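Local structure of polyhedrin (Simulium ubiquitum cypovirus, 5A9A) at residues A[22-27]-A[236-241]; A[108-113]-A[148-153]. The protein probably forms the crystalline matrix of cypovirus polyhedra, the insect-virus occlusion bodies in which virus particles are embedded. All coordinates share one frame; numbering follows the deposited sequence.

Contact 1: A[22-27]-A[236-241]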
ATOM      1  N   GLN A  22      27.605  -5.998 -18.117  1.00 25.93           N
ATOM      2  CA  GLN A  22      26.195  -6.331 -17.952  1.00 26.38           C
ATOM      3  C   GLN A  22      25.678  -5.960 -16.565  1.00 26.91           C
ATOM      4  O   GLN A  22      24.568  -5.448 -16.423  1.00 25.32           O
ATOM      5  CB  GLN A  22      25.987  -7.825 -18.201  1.00 25.88           C
ATOM      6  CG  GLN A  22      24.561  -8.300 -18.013  1.00 26.48           C
ATOM      7  CD  GLN A  22      24.348  -9.703 -18.542  1.00 35.04           C
ATOM      8  OE1 GLN A  22      24.647 -10.687 -17.866  1.00 36.10           O
ATOM      9  NE2 GLN A  22      23.832  -9.803 -19.763  1.00 30.58           N
ATOM     10  N   LEU A  23      26.484  -6.225 -15.542  1.00 25.39           N
ATOM     11  CA  LEU A  23      26.091  -5.929 -14.168  1.00 23.26           C
ATOM     12  C   LEU A  23      26.036  -4.425 -13.921  1.00 24.04           C
ATOM     13  O   LEU A  23      25.255  -3.950 -13.096  1.00 23.42           O
ATOM     14  CB  LEU A  23      27.061  -6.583 -13.183  1.00 24.67           C
ATOM     15  CG  LEU A  23      26.999  -8.109 -13.103  1.00 28.48           C
ATOM     16  CD1 LEU A  23      28.143  -8.631 -12.252  1.00 27.72           C
ATOM     17  CD2 LEU A  23      25.661  -8.574 -12.550  1.00 26.86           C
ATOM     18  N   VAL A  24      26.864  -3.678 -14.641  1.00 23.68           N
ATOM     19  CA  VAL A  24      26.911  -2.228 -14.490  1.00 23.07           C
ATOM     20  C   VAL A  24      25.869  -1.533 -15.361  1.00 26.14           C
ATOM     21  O   VAL A  24      25.330  -0.494 -14.980  1.00 23.99           O
ATOM     22  CB  VAL A  24      28.308  -1.673 -14.830  1.00 27.51           C
ATOM     23  CG1 VAL A  24      28.289  -0.152 -14.880  1.00 27.56           C
ATOM     24  CG2 VAL A  24      29.331  -2.161 -13.814  1.00 26.95           C
ATOM     25  N   GLN A  25      25.583  -2.104 -16.527  1.00 23.14           N
ATOM     26  CA  GLN A  25      24.636  -1.499 -17.461  1.00 22.73           C
ATOM     27  C   GLN A  25      23.242  -2.116 -17.358  1.00 19.94           C
ATOM     28  O   GLN A  25      22.253  -1.503 -17.764  1.00 18.78           O
ATOM     29  CB  GLN A  25      25.152  -1.621 -18.895  1.00 21.80           C
ATOM     30  CG  GLN A  25      26.513  -0.988 -19.108  1.00 26.02           C
ATOM     31  CD  GLN A  25      26.832  -0.765 -20.572  1.00 30.68           C
ATOM     32  OE1 GLN A  25      25.954  -0.842 -21.430  1.00 29.95           O
ATOM     33  NE2 GLN A  25      28.096  -0.486 -20.865  1.00 33.00           N
ATOM     34  N   GLY A  26      23.170  -3.328 -16.821  1.00 18.12           N
ATOM     35  CA  GLY A  26      21.900  -4.011 -16.648  1.00 19.60           C
ATOM     36  C   GLY A  26      20.844  -3.145 -15.980  1.00 17.18           C
ATOM     37  O   GLY A  26      19.694  -3.121 -16.412  1.00 16.97           O
ATOM     38  N   PRO A  27      21.222  -2.442 -14.903  1.00 17.87           N
ATOM     39  CA  PRO A  27      20.286  -1.558 -14.196  1.00 18.57           C
ATOM     40  C   PRO A  27      19.746  -0.398 -15.038  1.00 17.42           C
ATOM     41  O   PRO A  27      18.758   0.215 -14.637  1.00 16.48           O
ATOM     42  CB  PRO A  27      21.129  -1.015 -13.039  1.00 18.64           C
ATOM     43  CG  PRO A  27      22.156  -2.059 -12.800  1.00 19.75           C
ATOM     44  CD  PRO A  27      22.482  -2.614 -14.157  1.00 19.19           C
ATOM     45  N   GLY A 236      28.208  -1.028  -5.504  1.00 18.51           N
ATOM     46  CA  GLY A 236      27.227  -1.499  -6.466  1.00 19.71           C
ATOM     47  C   GLY A 236      27.822  -1.953  -7.787  1.00 22.11           C
ATOM     48  O   GLY A 236      27.127  -2.537  -8.620  1.00 21.45           O
ATOM     49  N   LEU A 237      29.112  -1.691  -7.978  1.00 19.16           N
ATOM     50  CA  LEU A 237      29.778  -1.981  -9.243  1.00 23.21           C
ATOM     51  C   LEU A 237      30.294  -3.417  -9.297  1.00 21.61           C
ATOM     52  O   LEU A 237      30.240  -4.150  -8.311  1.00 20.50           O
ATOM     53  CB  LEU A 237      30.935  -1.002  -9.459  1.00 22.13           C
ATOM     54  CG  LEU A 237      30.730   0.173 -10.423  1.00 30.44           C
ATOM     55  CD1 LEU A 237      29.271   0.599 -10.540  1.00 24.70           C
ATOM     56  CD2 LEU A 237      31.595   1.347  -9.988  1.00 28.04           C
ATOM     57  N   ALA A 238      30.799  -3.809 -10.462  1.00 22.02           N
ATOM     58  CA  ALA A 238      31.311  -5.158 -10.666  1.00 23.38           C
ATOM     59  C   ALA A 238      32.738  -5.281 -10.154  1.00 23.08           C
ATOM     60  O   ALA A 238      33.489  -4.308 -10.144  1.00 25.00           O
ATOM     61  CB  ALA A 238      31.257  -5.520 -12.145  1.00 26.64           C
ATOM     62  N   GLY A 239      33.107  -6.484  -9.728  1.00 21.47           N
ATOM     63  CA  GLY A 239      34.479  -6.765  -9.361  1.00 22.85           C
ATOM     64  C   GLY A 239      35.379  -6.624 -10.571  1.00 25.99           C
ATOM     65  O   GLY A 239      34.934  -6.780 -11.709  1.00 25.84           O
ATOM     66  N   ASP A 240      36.648  -6.315 -10.332  1.00 28.15           N
ATOM     67  CA  ASP A 240      37.618  -6.206 -11.415  1.00 32.29           C
ATOM     68  C   ASP A 240      39.028  -6.290 -10.853  1.00 32.88           C
ATOM     69  O   ASP A 240      39.236  -6.133  -9.650  1.00 30.56           O
ATOM     70  CB  ASP A 240      37.447  -4.882 -12.163  1.00 36.28           C
ATOM     71  CG  ASP A 240      37.948  -4.952 -13.596  1.00 40.38           C
ATOM     72  OD1 ASP A 240      38.728  -5.875 -13.918  1.00 35.73           O
ATOM     73  OD2 ASP A 240      37.561  -4.078 -14.400  1.00 46.27           O
ATOM     74  N   SER A 241      39.996  -6.551 -11.725  1.00 29.35           N
ATOM     75  CA  SER A 241      41.399  -6.434 -11.353  1.00 32.35           C
ATOM     76  C   SER A 241      41.885  -5.060 -11.790  1.00 35.89           C
ATOM     77  O   SER A 241      41.166  -4.338 -12.479  1.00 34.77           O
ATOM     78  CB  SER A 241      42.235  -7.531 -12.017  1.00 26.52           C
ATOM     79  OG  SER A 241      42.139  -7.460 -13.429  1.00 26.08           O
TER
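The flat group met here is the peptide joining L237 to A238, and V24 lies against its N-H side. V24 CG2 is 4.0 Å from A238 N, a methyl contact and not a hydrogen bond. The same methyl is 4.2 Å from A238 CB and 4.3 Å from L237 CD1, so one branch of V24 touches the backbone and both side chains. Its other branch, CG1, is anti to the backbone N (chi1 171°). This leaves CG2 beside the backbone N and facing the tail. L23 adds a looser touch one residue earlier, with CD1 4.4 Å from A238 CB. The C-terminal part of helix 11-25, the N-terminal helix of this cypovirus polyhedrin, thus packs against the tail that follows strand 232-234. The interface is small, burying 160 Å² in all, and its side-chain contacts are all apolar. No hydrogen bond crosses it. L237 reaches it with chi1 at -102°, well off a staggered position. Its backbone N is bonded to the side chain of N235. Further polar bonds come from the second subunit. R135 of that subunit donates to G236 O, and R138 of that subunit donates to G26 O. R136 of the same subunit packs on L23.

Contact 2: A[108-113]-A[148-153]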
ATOM      1  N   ILE A 108      20.546   5.223   4.306  1.00 16.39           N
ATOM      2  CA  ILE A 108      19.816   4.854   3.102  1.00 16.18           C
ATOM      3  C   ILE A 108      20.761   4.580   1.941  1.00 17.86           C
ATOM      4  O   ILE A 108      21.503   5.462   1.502  1.00 17.48           O
ATOM      5  CB  ILE A 108      18.812   5.941   2.688  1.00 16.32           C
ATOM      6  CG1 ILE A 108      17.848   6.235   3.842  1.00 18.33           C
ATOM      7  CG2 ILE A 108      18.036   5.498   1.455  1.00 15.19           C
ATOM      8  CD1 ILE A 108      16.800   7.276   3.516  1.00 20.84           C
ATOM      9  N   SER A 109      20.728   3.342   1.461  1.00 15.44           N
ATOM     10  CA  SER A 109      21.496   2.940   0.295  1.00 15.98           C
ATOM     11  C   SER A 109      20.561   2.862  -0.906  1.00 16.94           C
ATOM     12  O   SER A 109      19.724   1.966  -0.990  1.00 15.65           O
ATOM     13  CB  SER A 109      22.151   1.581   0.541  1.00 16.48           C
ATOM     14  OG  SER A 109      22.767   1.091  -0.635  1.00 15.52           O
ATOM     15  N   ALA A 110      20.700   3.811  -1.826  1.00 16.35           N
ATOM     16  CA  ALA A 110      19.855   3.852  -3.015  1.00 16.80           C
ATOM     17  C   ALA A 110      20.657   3.424  -4.237  1.00 17.13           C
ATOM     18  O   ALA A 110      21.718   3.978  -4.518  1.00 16.21           O
ATOM     19  CB  ALA A 110      19.289   5.246  -3.212  1.00 19.07           C
ATOM     20  N   ASN A 111      20.141   2.440  -4.966  1.00 15.61           N
ATOM     21  CA  ASN A 111      20.897   1.834  -6.055  1.00 15.79           C
ATOM     22  C   ASN A 111      20.077   1.640  -7.322  1.00 16.10           C
ATOM     23  O   ASN A 111      18.918   1.225  -7.267  1.00 14.71           O
ATOM     24  CB  ASN A 111      21.452   0.484  -5.610  1.00 17.31           C
ATOM     25  CG  ASN A 111      22.195   0.570  -4.297  1.00 18.31           C
ATOM     26  OD1 ASN A 111      23.419   0.695  -4.270  1.00 18.17           O
ATOM     27  ND2 ASN A 111      21.456   0.508  -3.192  1.00 17.47           N
ATOM     28  N   GLY A 112      20.695   1.938  -8.460  1.00 15.45           N
ATOM     29  CA  GLY A 112      20.068   1.729  -9.750  1.00 16.15           C
ATOM     30  C   GLY A 112      20.038   2.980 -10.607  1.00 17.64           C
ATOM     31  O   GLY A 112      20.636   4.005 -10.273  1.00 14.64           O
ATOM     32  N   ASN A 113      19.326   2.879 -11.723  1.00 15.63           N
ATOM     33  CA  ASN A 113      19.185   3.971 -12.670  1.00 17.64           C
ATOM     34  C   ASN A 113      18.191   5.002 -12.143  1.00 19.75           C
ATOM     35  O   ASN A 113      17.047   5.066 -12.597  1.00 15.79           O
ATOM     36  CB  ASN A 113      18.711   3.407 -14.009  1.00 16.89           C
ATOM     37  CG  ASN A 113      18.644   4.450 -15.094  1.00 18.44           C
ATOM     38  OD1 ASN A 113      19.383   5.437 -15.074  1.00 17.59           O
ATOM     39  ND2 ASN A 113      17.761   4.234 -16.063  1.00 18.06           N
ATOM     40  N   SER A 148      21.695  15.027  -4.534  1.00 19.52           N
ATOM     41  CA  SER A 148      23.077  15.494  -4.519  1.00 23.03           C
ATOM     42  C   SER A 148      23.632  15.532  -3.101  1.00 25.96           C
ATOM     43  O   SER A 148      24.817  15.799  -2.897  1.00 25.32           O
ATOM     44  CB  SER A 148      23.179  16.881  -5.152  1.00 24.01           C
ATOM     45  OG  SER A 148      22.392  17.825  -4.445  1.00 22.50           O
ATOM     46  N   GLN A 149      22.774  15.258  -2.126  1.00 21.29           N
ATOM     47  CA  GLN A 149      23.175  15.272  -0.727  1.00 20.50           C
ATOM     48  C   GLN A 149      23.529  13.864  -0.264  1.00 19.18           C
ATOM     49  O   GLN A 149      24.066  13.674   0.826  1.00 21.79           O
ATOM     50  CB  GLN A 149      22.053  15.842   0.134  1.00 20.70           C
ATOM     51  CG  GLN A 149      22.540  16.720   1.268  1.00 25.78           C
ATOM     52  CD  GLN A 149      21.407  17.348   2.045  1.00 21.61           C
ATOM     53  OE1 GLN A 149      20.397  17.752   1.472  1.00 23.12           O
ATOM     54  NE2 GLN A 149      21.565  17.431   3.359  1.00 23.72           N
ATOM     55  N   MET A 150      23.215  12.879  -1.099  1.00 18.23           N
ATOM     56  CA  MET A 150      23.588  11.501  -0.827  1.00 20.22           C
ATOM     57  C   MET A 150      25.007  11.278  -1.325  1.00 25.01           C
ATOM     58  O   MET A 150      25.348  11.655  -2.446  1.00 23.93           O
ATOM     59  CB  MET A 150      22.628  10.538  -1.520  1.00 18.76           C
ATOM     60  CG  MET A 150      21.161  10.819  -1.227  1.00 17.64           C
ATOM     61  SD  MET A 150      20.059   9.527  -1.834  1.00 19.08           S
ATOM     62  CE  MET A 150      20.629   8.115  -0.885  1.00 22.71           C
ATOM     63  N   MET A 151      25.836  10.670  -0.484  1.00 21.12           N
ATOM     64  CA  MET A 151      27.240  10.467  -0.815  1.00 20.56           C
ATOM     65  C   MET A 151      27.383   9.468  -1.957  1.00 22.03           C
ATOM     66  O   MET A 151      26.890   8.341  -1.887  1.00 19.32           O
ATOM     67  CB  MET A 151      28.004  10.003   0.424  1.00 20.08           C
ATOM     68  CG  MET A 151      27.915  10.993   1.581  1.00 26.46           C
ATOM     69  SD  MET A 151      28.647  10.402   3.115  1.00 27.20           S
ATOM     70  CE  MET A 151      27.351   9.317   3.713  1.00 23.13           C
ATOM     71  N   LYS A 152      28.063   9.895  -3.015  1.00 20.30           N
ATOM     72  CA  LYS A 152      28.183   9.102  -4.230  1.00 22.59           C
ATOM     73  C   LYS A 152      29.211   7.989  -4.061  1.00 25.40           C
ATOM     74  O   LYS A 152      30.369   8.247  -3.743  1.00 23.87           O
ATOM     75  CB  LYS A 152      28.570  10.006  -5.404  1.00 29.62           C
ATOM     76  CG  LYS A 152      28.483   9.343  -6.772  1.00 33.96           C
ATOM     77  CD  LYS A 152      28.642  10.359  -7.898  1.00 31.21           C
ATOM     78  CE  LYS A 152      28.726   9.670  -9.255  1.00 35.66           C
ATOM     79  NZ  LYS A 152      28.699  10.632 -10.392  1.00 49.18           N
ATOM     80  N   CYS A 153      28.774   6.752  -4.276  1.00 20.79           N
ATOM     81  CA  CYS A 153      29.659   5.596  -4.188  1.00 21.35           C
ATOM     82  C   CYS A 153      30.080   5.161  -5.580  1.00 22.06           C
ATOM     83  O   CYS A 153      31.177   4.638  -5.768  1.00 22.93           O
ATOM     84  CB  CYS A 153      28.959   4.438  -3.474  1.00 20.57           C
ATOM     85  SG  CYS A 153      28.626   4.739  -1.726  1.00 19.85           S
TER
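M150 reaches A110 and I108 through a side chain that is extended only at its middle bond and bends at its end. CG is anti to the carbonyl carbon (chi1 -52°), and chi3 of 62° turns the CE methyl back toward strand 105-111. CE does all the touching. It lies 3.9 Å from A110 CB and 3.7 Å from I108 O, and I108 CG2 is a looser neighbour at 4.4 Å. No hydrogen bond links the two segments. Strand 157-163 runs between strands 151-152 and 105-111 in the sheet, and M150 crosses over it, packing on R158 and L160. I108 and A110 lie two residues apart on one face of their strand. S109 and N111 belong to the other face. There N111 ND2 donates to S109 OG over 2.9 Å, and the bond is nearly straight at 167°. S109 OG and N111 OD1 also bond the backbone of C224, so these buried polar groups have partners. On the methionine side, I108, A110 and M150 all touch F175 of strand 170-176, which belongs to the four-stranded sheet. This is hydrophobic packing between two antiparallel sheets, as in the core of a beta-sandwich.

Contact 2 is nested along the chain inside the long loop closed by contact 1. The order is 22-27, 108-113, 148-153, then 236-241. Their centres are about 16 Å apart. Contact 1 is at the surface, where helix 11-25 meets the C-terminal tail. Contact 2 is buried near the centre of the chain, on the six-stranded antiparallel sheet. The two meet where P27 O lies 3.3 Å from N113 CB. The end of the N-terminal helix region therefore sits beside the loop that leaves strand 105-111. Both contacts also touch the second subunit, consistent with a protein that works as a packed assembly. The UTP pocket is remote from both.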